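Local coordinates for protein endoribonuclease MazF4 (Mycobacterium tuberculosis, PDB 5XE2) that cleaves single-stranded mRNA as the toxic endoribonuclease of a type II toxin-antitoxin pair, cutting between the first two bases of UCGCU, at residues A[9-14]-A[22-27]; A[37-42]-A[71-76]; A[41-46]-A[60-65]. All blocks are in the same frame, centred on the assembly; numbering follows the deposited sequence.

Interaction 1 (A[9-14]-A[22-27]); sequences GQVYRC and PWLIVS
The N-terminal beta hairpin is built by pairing Tyr12 with Trp23, and Val11 with Leu24, between antiparallel strands 10-14 and 21-25. Tyr12 and Trp23 form the hydrogen-bonded pair: Tyr12 N donates a hydrogen bond to Trp23 O at 3.0 Å, and Trp23 N donates one to Tyr12 O at 2.9 Å. Farther along, Ile25 N reaches Gln10 O almost straight, the angle at the hydrogen being 175°. Gly9, just before the strand, adds a bond from its N to Ile25 O; its positive phi (93°) is one that a residue with a CB would find strained, so glycine suits this turn into the strand.

On the face carrying Val11, Pro22 and Leu24, Val11 splits its methyls. CG1, anti to the backbone N (chi1 177°), lies alongside Pro22 CB at 3.8 Å, while CG2 meets Leu24 CD1. That leucine methyl also comes to 3.3 Å from Gly9 O. Val11 and Leu24 form an apolar layer with Pro22, extended by Leu43 and Leu83 of the neighbouring strands. Across the sheet, Cys14 CB sits 3.8 Å from Trp23 CD1 and its sulfur approaches the indole obliquely, a sulfur-aromatic contact. The Tyr12 ring receives Ile25 CG1 at its edge, and its hydroxyl donates to Gln10 OE1 from above the amide plane. Gln10 OE1 also accepts from Leu7 N, consistent with a restrained amide. Strands 82-85 and 37-44 flank the hairpin, as expected for the antiparallel, SH3-like beta core of the PemK/MazF toxins.

Interaction 2 (A[37-42]-A[71-76]); sequences DVVAVR and IETLGK
Val39 and Ile71 press together through Val39 CG1 and Ile71 CG2, 3.4 Å apart and tighter than ordinary van der Waals contact. Each of these methyls stands anti to its own backbone N (Val39 chi1 176°), which brings them together across the strands. The other Ile71 branch, CG1, runs alongside Val41 CG1 at 3.6 Å, so one beta-branched residue serves two valines. Val39 CG2 turns instead to Thr73 OG1, 3.8 Å away. Thr73 places its hydroxyl beside the backbone N (chi1 -59°), and Thr73 CG2 lies 3.6 Å from Asp37 OD2. Threonine suits this position because its two branches divide the work: the hydroxyl bonds Ile71 O of the second subunit, and the methyl packs within its own chain.

Val39, Val41, Ile71 and Thr73 share one face of the antiparallel pairing of strands 37-44 and 65-75, in the central sheet of the MazF fold; here that face meets the second subunit, where Ile71 packs on its own counterpart. Asp37 OD1 also makes a salt bridge with Arg31, consistent with a fixed carboxylate beside the Thr73 methyl.

On the opposite face, Ala40 CB meets Leu74 CD1 at 4.1 Å and Val38 CG2 rests on Leu74 CB; Trp23 packs on both Leu74 and the small Ala40. Four backbone hydrogen bonds join the strands, among them Ala40 N to Glu72 O at 2.8 Å and Glu72 N to Ala40 O at 2.9 Å.

Interaction 3 (A[41-46]-A[60-65]); sequences VRLTTT and DPLTGY
Thr44 and Tyr65 exchange two backbone hydrogen bonds, Thr44 N to Tyr65 O and Tyr65 N to Thr44 O, each 2.8 Å long; the first is the straighter. Around this pair the tyrosine ring meets backbone oxygens: Thr44 O lies at its edge in the ring plane, while Thr46 O comes in obliquely to 3.2 Å from Tyr65 CD1. CG, anti to the carbonyl carbon and beside the backbone N (chi1 -56°), carries the ring over to Thr46. The flat, partly exposed tyrosine thus lies against the backbone here.

Within these segments the pair is the one antiparallel bridge, where strand 65-75 starts against the end of strand 37-44 in the MazF beta sheet; the ladder goes on with Arg42 and Asn67. Just before it, Gly64 has a phi of 88°, and a CB there would collide with Thr44 O, so only a residue lacking one passes this close. Next to the bridge, Leu43 CD2 meets Leu62 CD1 at 3.9 Å, the two side chains crossing at about a right angle; Met56 and Val66 also pack on Leu43.

Farther out, an ST turn shapes the end of segment 41-46: Thr44 OG1, anti to the backbone N (chi1 178°), accepts from Thr46 N at 2.9 Å, a bend consistent with Thr46 O lying beside the ring. Trp53, on strand 53-55, touches Thr44, Thr46 and Tyr65, while Asp60 secures the loop's far end through Thr90 OG1 and Thr87 N.

Strand 37-44 runs through both interaction 2 and interaction 3, which share Val41 and Arg42 and pair with different parts of strand 65-75 or its approach. Interaction 1 is the neighbouring hairpin in the same sheet; it joins strand 37-44 through probable bonds from Leu24 N to Val41 O and from Leu43 N to Pro22 O. Interactions 1 and 2 are buried and each has four backbone hydrogen bonds with branched apolar packing, and both touch the second subunit, interaction 2 with polar bonds as well. Interaction 3 lies at the surface, has one bridge, and relies on threonines, a glycine and a tyrosine ring beside carbonyls.

Interaction 1 (A[9-14]-A[22-27])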
loop_
_atom_site.group_PDB
_atom_site.type_symbol
_atom_site.label_atom_id
_atom_site.label_comp_id
_atom_site.label_asym_id
_atom_site.label_seq_id
_atom_site.Cartn_x
_atom_site.Cartn_y
_atom_site.Cartn_z
ATOM N N GLY A 9 8.723 -1.351 10.431
ATOM C CA GLY A 9 9.742 -0.366 10.813
ATOM C C GLY A 9 11.165 -0.674 10.357
ATOM O O GLY A 9 12.020 0.208 10.393
ATOM N N GLN A 10 11.429 -1.912 9.938
ATOM C CA GLN A 10 12.740 -2.279 9.398
ATOM C C GLN A 10 12.901 -1.840 7.952
ATOM O O GLN A 10 11.916 -1.756 7.200
ATOM C CB GLN A 10 12.962 -3.778 9.491
ATOM C CG GLN A 10 13.016 -4.294 10.919
ATOM C CD GLN A 10 13.294 -5.785 10.988
ATOM O OE1 GLN A 10 13.030 -6.528 10.036
ATOM N NE2 GLN A 10 13.806 -6.239 12.136
ATOM N N VAL A 11 14.158 -1.596 7.569
ATOM C CA VAL A 11 14.518 -1.127 6.230
ATOM C C VAL A 11 15.480 -2.120 5.579
ATOM O O VAL A 11 16.504 -2.477 6.169
ATOM C CB VAL A 11 15.155 0.287 6.271
ATOM C CG1 VAL A 11 15.586 0.735 4.876
ATOM C CG2 VAL A 11 14.183 1.300 6.865
ATOM N N TYR A 12 15.147 -2.547 4.364
ATOM C CA TYR A 12 15.951 -3.496 3.597
ATOM C C TYR A 12 16.284 -2.956 2.202
ATOM O O TYR A 12 15.417 -2.362 1.545
ATOM C CB TYR A 12 15.193 -4.820 3.442
ATOM C CG TYR A 12 14.992 -5.580 4.735
ATOM C CD1 TYR A 12 13.899 -5.316 5.563
ATOM C CD2 TYR A 12 15.887 -6.578 5.125
ATOM C CE1 TYR A 12 13.702 -6.021 6.745
ATOM C CE2 TYR A 12 15.713 -7.281 6.309
ATOM C CZ TYR A 12 14.621 -7.007 7.117
ATOM O OH TYR A 12 14.458 -7.710 8.291
ATOM N N ARG A 13 17.521 -3.181 1.748
ATOM C CA ARG A 13 17.899 -2.962 0.343
ATOM C C ARG A 13 17.235 -4.008 -0.526
ATOM O O ARG A 13 17.346 -5.188 -0.240
ATOM C CB ARG A 13 19.421 -3.057 0.137
ATOM C CG ARG A 13 20.185 -1.838 0.610
ATOM C CD ARG A 13 21.673 -1.900 0.293
ATOM N NE ARG A 13 21.991 -1.607 -1.113
ATOM C CZ ARG A 13 22.569 -2.438 -1.993
ATOM N NH1 ARG A 13 22.931 -3.685 -1.669
ATOM N NH2 ARG A 13 22.793 -2.007 -3.234
ATOM N N CYS A 14 16.549 -3.588 -1.586
ATOM C CA CYS A 14 15.857 -4.521 -2.480
ATOM C C CYS A 14 15.965 -4.059 -3.930
ATOM O O CYS A 14 15.736 -2.885 -4.217
ATOM C CB CYS A 14 14.382 -4.636 -2.089
ATOM S SG CYS A 14 14.087 -4.879 -0.315
ATOM N N PRO A 22 16.458 1.265 -0.873
ATOM C CA PRO A 22 15.910 0.871 0.427
ATOM C C PRO A 22 14.396 0.989 0.519
ATOM O O PRO A 22 13.813 1.948 0.006
ATOM C CB PRO A 22 16.588 1.827 1.415
ATOM C CG PRO A 22 16.980 3.011 0.615
ATOM C CD PRO A 22 17.151 2.567 -0.811
ATOM N N TRP A 23 13.788 0.006 1.178
ATOM C CA TRP A 23 12.348 -0.061 1.369
ATOM C C TRP A 23 12.054 -0.289 2.839
ATOM O O TRP A 23 12.687 -1.127 3.475
ATOM C CB TRP A 23 11.745 -1.198 0.542
ATOM C CG TRP A 23 11.748 -0.960 -0.929
ATOM C CD1 TRP A 23 12.778 -1.191 -1.794
ATOM C CD2 TRP A 23 10.663 -0.451 -1.724
ATOM N NE1 TRP A 23 12.406 -0.862 -3.077
ATOM C CE2 TRP A 23 11.115 -0.403 -3.065
ATOM C CE3 TRP A 23 9.357 -0.031 -1.435
ATOM C CZ2 TRP A 23 10.307 0.049 -4.117
ATOM C CZ3 TRP A 23 8.553 0.419 -2.478
ATOM C CH2 TRP A 23 9.033 0.450 -3.806
ATOM N N LEU A 24 11.078 0.455 3.353
ATOM C CA LEU A 24 10.628 0.349 4.735
ATOM C C LEU A 24 9.387 -0.534 4.848
ATOM O O LEU A 24 8.361 -0.236 4.222
ATOM C CB LEU A 24 10.290 1.731 5.277
ATOM C CG LEU A 24 9.573 1.742 6.632
ATOM C CD1 LEU A 24 10.535 1.385 7.746
ATOM C CD2 LEU A 24 8.921 3.079 6.901
ATOM N N ILE A 25 9.459 -1.553 5.706
ATOM C CA ILE A 25 8.343 -2.497 5.897
ATOM C C ILE A 25 7.199 -1.798 6.646
ATOM O O ILE A 25 7.401 -1.292 7.753
ATOM C CB ILE A 25 8.758 -3.743 6.721
ATOM C CG1 ILE A 25 9.977 -4.464 6.109
ATOM C CG2 ILE A 25 7.575 -4.704 6.876
ATOM C CD1 ILE A 25 9.793 -4.919 4.679
ATOM N N VAL A 26 6.009 -1.781 6.041
ATOM C CA VAL A 26 4.814 -1.189 6.681
ATOM C C VAL A 26 3.662 -2.167 6.959
ATOM O O VAL A 26 2.714 -1.815 7.667
ATOM C CB VAL A 26 4.313 0.057 5.913
ATOM C CG1 VAL A 26 5.372 1.160 5.983
ATOM C CG2 VAL A 26 3.981 -0.261 4.457
ATOM N N SER A 27 3.748 -3.388 6.441
ATOM C CA SER A 27 2.765 -4.419 6.762
ATOM C C SER A 27 2.887 -4.872 8.224
ATOM O O SER A 27 3.948 -4.762 8.838
ATOM C CB SER A 27 2.877 -5.609 5.798
ATOM O OG SER A 27 4.219 -5.857 5.422
#

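Interaction 2 (A[37-42]-A[71-76])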
loop_
_atom_site.group_PDB
_atom_site.type_symbol
_atom_site.label_atom_id
_atom_site.label_comp_id
_atom_site.label_asym_id
_atom_site.label_seq_id
_atom_site.Cartn_x
_atom_site.Cartn_y
_atom_site.Cartn_z
ATOM N N ASP A 37 5.228 -12.735 1.635
ATOM C CA ASP A 37 5.590 -11.391 1.196
ATOM C C ASP A 37 5.261 -10.342 2.253
ATOM O O ASP A 37 4.696 -10.652 3.303
ATOM C CB ASP A 37 4.927 -11.077 -0.162
ATOM C CG ASP A 37 3.412 -11.278 -0.165
ATOM O OD1 ASP A 37 2.747 -11.195 0.894
ATOM O OD2 ASP A 37 2.874 -11.502 -1.264
ATOM N N VAL A 38 5.654 -9.109 1.964
ATOM C CA VAL A 38 5.429 -7.954 2.833
ATOM C C VAL A 38 5.004 -6.767 1.974
ATOM O O VAL A 38 5.127 -6.800 0.749
ATOM C CB VAL A 38 6.707 -7.561 3.607
ATOM C CG1 VAL A 38 7.171 -8.698 4.514
ATOM C CG2 VAL A 38 7.832 -7.116 2.664
ATOM N N VAL A 39 4.521 -5.724 2.632
ATOM C CA VAL A 39 4.263 -4.446 1.994
ATOM C C VAL A 39 5.257 -3.436 2.550
ATOM O O VAL A 39 5.548 -3.424 3.753
ATOM C CB VAL A 39 2.813 -3.976 2.184
ATOM C CG1 VAL A 39 2.606 -2.591 1.591
ATOM C CG2 VAL A 39 1.864 -4.964 1.532
ATOM N N ALA A 40 5.783 -2.615 1.642
ATOM C CA ALA A 40 6.803 -1.643 1.960
ATOM C C ALA A 40 6.613 -0.338 1.188
ATOM O O ALA A 40 5.926 -0.291 0.155
ATOM C CB ALA A 40 8.174 -2.233 1.661
ATOM N N VAL A 41 7.238 0.712 1.714
ATOM C CA VAL A 41 7.299 2.018 1.068
ATOM C C VAL A 41 8.748 2.427 0.827
ATOM O O VAL A 41 9.672 2.040 1.575
ATOM C CB VAL A 41 6.585 3.126 1.870
ATOM C CG1 VAL A 41 5.077 2.906 1.855
ATOM C CG2 VAL A 41 7.118 3.231 3.296
ATOM N N ARG A 42 8.923 3.242 -0.205
ATOM C CA ARG A 42 10.239 3.567 -0.734
ATOM C C ARG A 42 10.942 4.615 0.131
ATOM O O ARG A 42 10.323 5.582 0.590
ATOM C CB ARG A 42 10.105 4.077 -2.172
ATOM C CG ARG A 42 11.384 4.026 -2.987
ATOM C CD ARG A 42 11.134 4.307 -4.473
ATOM N NE ARG A 42 10.433 5.590 -4.727
ATOM C CZ ARG A 42 10.610 6.376 -5.801
ATOM N NH1 ARG A 42 11.464 6.060 -6.785
ATOM N NH2 ARG A 42 9.925 7.512 -5.899
ATOM N N ILE A 71 3.734 2.586 -2.434
ATOM C CA ILE A 71 3.489 1.401 -1.627
ATOM C C ILE A 71 3.540 0.185 -2.550
ATOM O O ILE A 71 2.856 0.152 -3.577
ATOM C CB ILE A 71 2.120 1.482 -0.905
ATOM C CG1 ILE A 71 2.018 2.742 -0.028
ATOM C CG2 ILE A 71 1.898 0.262 -0.017
ATOM C CD1 ILE A 71 0.598 3.221 0.212
ATOM N N GLU A 72 4.348 -0.813 -2.191
ATOM C CA GLU A 72 4.488 -2.029 -3.002
ATOM C C GLU A 72 4.548 -3.295 -2.165
ATOM O O GLU A 72 4.901 -3.266 -0.988
ATOM C CB GLU A 72 5.731 -1.925 -3.894
ATOM C CG GLU A 72 5.588 -0.843 -4.952
ATOM C CD GLU A 72 6.661 -0.851 -6.010
ATOM O OE1 GLU A 72 7.323 -1.897 -6.197
ATOM O OE2 GLU A 72 6.849 0.210 -6.658
ATOM N N THR A 73 4.183 -4.405 -2.793
ATOM C CA THR A 73 4.270 -5.708 -2.190
ATOM C C THR A 73 5.591 -6.345 -2.645
ATOM O O THR A 73 5.837 -6.480 -3.840
ATOM C CB THR A 73 3.065 -6.582 -2.594
ATOM O OG1 THR A 73 1.851 -5.939 -2.189
ATOM C CG2 THR A 73 3.135 -7.966 -1.936
ATOM N N LEU A 74 6.429 -6.728 -1.681
ATOM C CA LEU A 74 7.726 -7.355 -1.953
ATOM C C LEU A 74 7.742 -8.813 -1.483
ATOM O O LEU A 74 7.291 -9.125 -0.386
ATOM C CB LEU A 74 8.844 -6.580 -1.245
ATOM C CG LEU A 74 9.322 -5.250 -1.843
ATOM C CD1 LEU A 74 8.210 -4.224 -1.966
ATOM C CD2 LEU A 74 10.454 -4.680 -1.008
ATOM N N GLY A 75 8.263 -9.701 -2.326
ATOM C CA GLY A 75 8.528 -11.077 -1.929
ATOM C C GLY A 75 9.652 -11.081 -0.902
ATOM O O GLY A 75 10.545 -10.227 -0.940
ATOM N N LYS A 76 9.594 -12.021 0.034
ATOM C CA LYS A 76 10.641 -12.183 1.048
ATOM C C LYS A 76 11.995 -12.461 0.421
ATOM O O LYS A 76 13.006 -11.977 0.907
ATOM C CB LYS A 76 10.280 -13.301 2.024
ATOM C CG LYS A 76 9.271 -12.857 3.050
ATOM C CD LYS A 76 8.941 -13.942 4.053
ATOM C CE LYS A 76 7.959 -13.379 5.062
ATOM N NZ LYS A 76 7.552 -14.373 6.092
#

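Interaction 3 (A[41-46]-A[60-65])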
loop_
_atom_site.group_PDB
_atom_site.type_symbol
_atom_site.label_atom_id
_atom_site.label_comp_id
_atom_site.label_asym_id
_atom_site.label_seq_id
_atom_site.Cartn_x
_atom_site.Cartn_y
_atom_site.Cartn_z
ATOM N N VAL A 41 7.238 0.712 1.714
ATOM C CA VAL A 41 7.299 2.018 1.068
ATOM C C VAL A 41 8.748 2.427 0.827
ATOM O O VAL A 41 9.672 2.040 1.575
ATOM C CB VAL A 41 6.585 3.126 1.870
ATOM C CG1 VAL A 41 5.077 2.906 1.855
ATOM C CG2 VAL A 41 7.118 3.231 3.296
ATOM N N ARG A 42 8.923 3.242 -0.205
ATOM C CA ARG A 42 10.239 3.567 -0.734
ATOM C C ARG A 42 10.942 4.615 0.131
ATOM O O ARG A 42 10.323 5.582 0.590
ATOM C CB ARG A 42 10.105 4.077 -2.172
ATOM C CG ARG A 42 11.384 4.026 -2.987
ATOM C CD ARG A 42 11.134 4.307 -4.473
ATOM N NE ARG A 42 10.433 5.590 -4.727
ATOM C CZ ARG A 42 10.610 6.376 -5.801
ATOM N NH1 ARG A 42 11.464 6.060 -6.785
ATOM N NH2 ARG A 42 9.925 7.512 -5.899
ATOM N N LEU A 43 12.232 4.402 0.365
ATOM C CA LEU A 43 13.100 5.449 0.899
ATOM C C LEU A 43 13.841 6.069 -0.270
ATOM O O LEU A 43 14.312 5.342 -1.162
ATOM C CB LEU A 43 14.120 4.912 1.897
ATOM C CG LEU A 43 13.799 5.074 3.374
ATOM C CD1 LEU A 43 12.807 4.002 3.812
ATOM C CD2 LEU A 43 15.094 4.999 4.181
ATOM N N THR A 44 13.949 7.401 -0.249
ATOM C CA THR A 44 14.603 8.159 -1.306
ATOM C C THR A 44 15.436 9.305 -0.726
ATOM O O THR A 44 15.179 9.784 0.383
ATOM C CB THR A 44 13.583 8.690 -2.351
ATOM O OG1 THR A 44 14.263 9.470 -3.342
ATOM C CG2 THR A 44 12.500 9.546 -1.700
ATOM N N THR A 45 16.449 9.708 -1.493
ATOM C CA THR A 45 17.231 10.904 -1.199
ATOM C C THR A 45 16.511 12.137 -1.730
ATOM O O THR A 45 16.851 13.262 -1.338
ATOM C CB THR A 45 18.625 10.852 -1.845
ATOM O OG1 THR A 45 18.487 10.776 -3.267
ATOM C CG2 THR A 45 19.412 9.649 -1.348
ATOM N N THR A 46 15.534 11.933 -2.622
ATOM C CA THR A 46 14.747 13.032 -3.156
ATOM C C THR A 46 14.026 13.706 -2.004
ATOM O O THR A 46 13.450 13.041 -1.143
ATOM C CB THR A 46 13.721 12.569 -4.210
ATOM O OG1 THR A 46 14.395 11.861 -5.251
ATOM C CG2 THR A 46 12.989 13.753 -4.815
ATOM N N ASP A 60 17.062 8.577 13.736
ATOM C CA ASP A 60 16.830 7.427 12.855
ATOM C C ASP A 60 18.146 6.891 12.299
ATOM O O ASP A 60 19.124 7.625 12.240
ATOM C CB ASP A 60 15.880 7.787 11.706
ATOM C CG ASP A 60 14.464 7.965 12.176
ATOM O OD1 ASP A 60 13.913 7.015 12.771
ATOM O OD2 ASP A 60 13.917 9.065 11.977
ATOM N N PRO A 61 18.169 5.611 11.886
ATOM C CA PRO A 61 19.385 4.965 11.372
ATOM C C PRO A 61 19.827 5.382 9.961
ATOM O O PRO A 61 20.942 5.055 9.551
ATOM C CB PRO A 61 18.991 3.483 11.354
ATOM C CG PRO A 61 17.519 3.511 11.144
ATOM C CD PRO A 61 17.072 4.635 12.030
ATOM N N LEU A 62 18.952 6.049 9.215
ATOM C CA LEU A 62 19.222 6.409 7.838
ATOM C C LEU A 62 18.847 7.865 7.613
ATOM O O LEU A 62 18.023 8.427 8.345
ATOM C CB LEU A 62 18.414 5.503 6.909
ATOM C CG LEU A 62 18.661 3.994 7.071
ATOM C CD1 LEU A 62 17.462 3.174 6.633
ATOM C CD2 LEU A 62 19.915 3.569 6.326
ATOM N N THR A 63 19.477 8.472 6.610
ATOM C CA THR A 63 19.104 9.815 6.155
ATOM C C THR A 63 18.051 9.695 5.037
ATOM O O THR A 63 17.627 8.586 4.686
ATOM C CB THR A 63 20.347 10.629 5.717
ATOM O OG1 THR A 63 20.023 12.025 5.673
ATOM C CG2 THR A 63 20.879 10.196 4.356
ATOM N N GLY A 64 17.620 10.832 4.496
ATOM C CA GLY A 64 16.649 10.842 3.405
ATOM C C GLY A 64 15.197 10.854 3.856
ATOM O O GLY A 64 14.879 11.322 4.958
ATOM N N TYR A 65 14.316 10.364 2.979
ATOM C CA TYR A 65 12.880 10.594 3.094
ATOM C C TYR A 65 12.115 9.338 2.736
ATOM O O TYR A 65 12.530 8.600 1.843
ATOM C CB TYR A 65 12.434 11.730 2.152
ATOM C CG TYR A 65 13.183 13.020 2.384
ATOM C CD1 TYR A 65 14.462 13.200 1.845
ATOM C CD2 TYR A 65 12.641 14.050 3.163
ATOM C CE1 TYR A 65 15.180 14.358 2.069
ATOM C CE2 TYR A 65 13.353 15.228 3.386
ATOM C CZ TYR A 65 14.625 15.368 2.837
ATOM O OH TYR A 65 15.376 16.509 3.029
#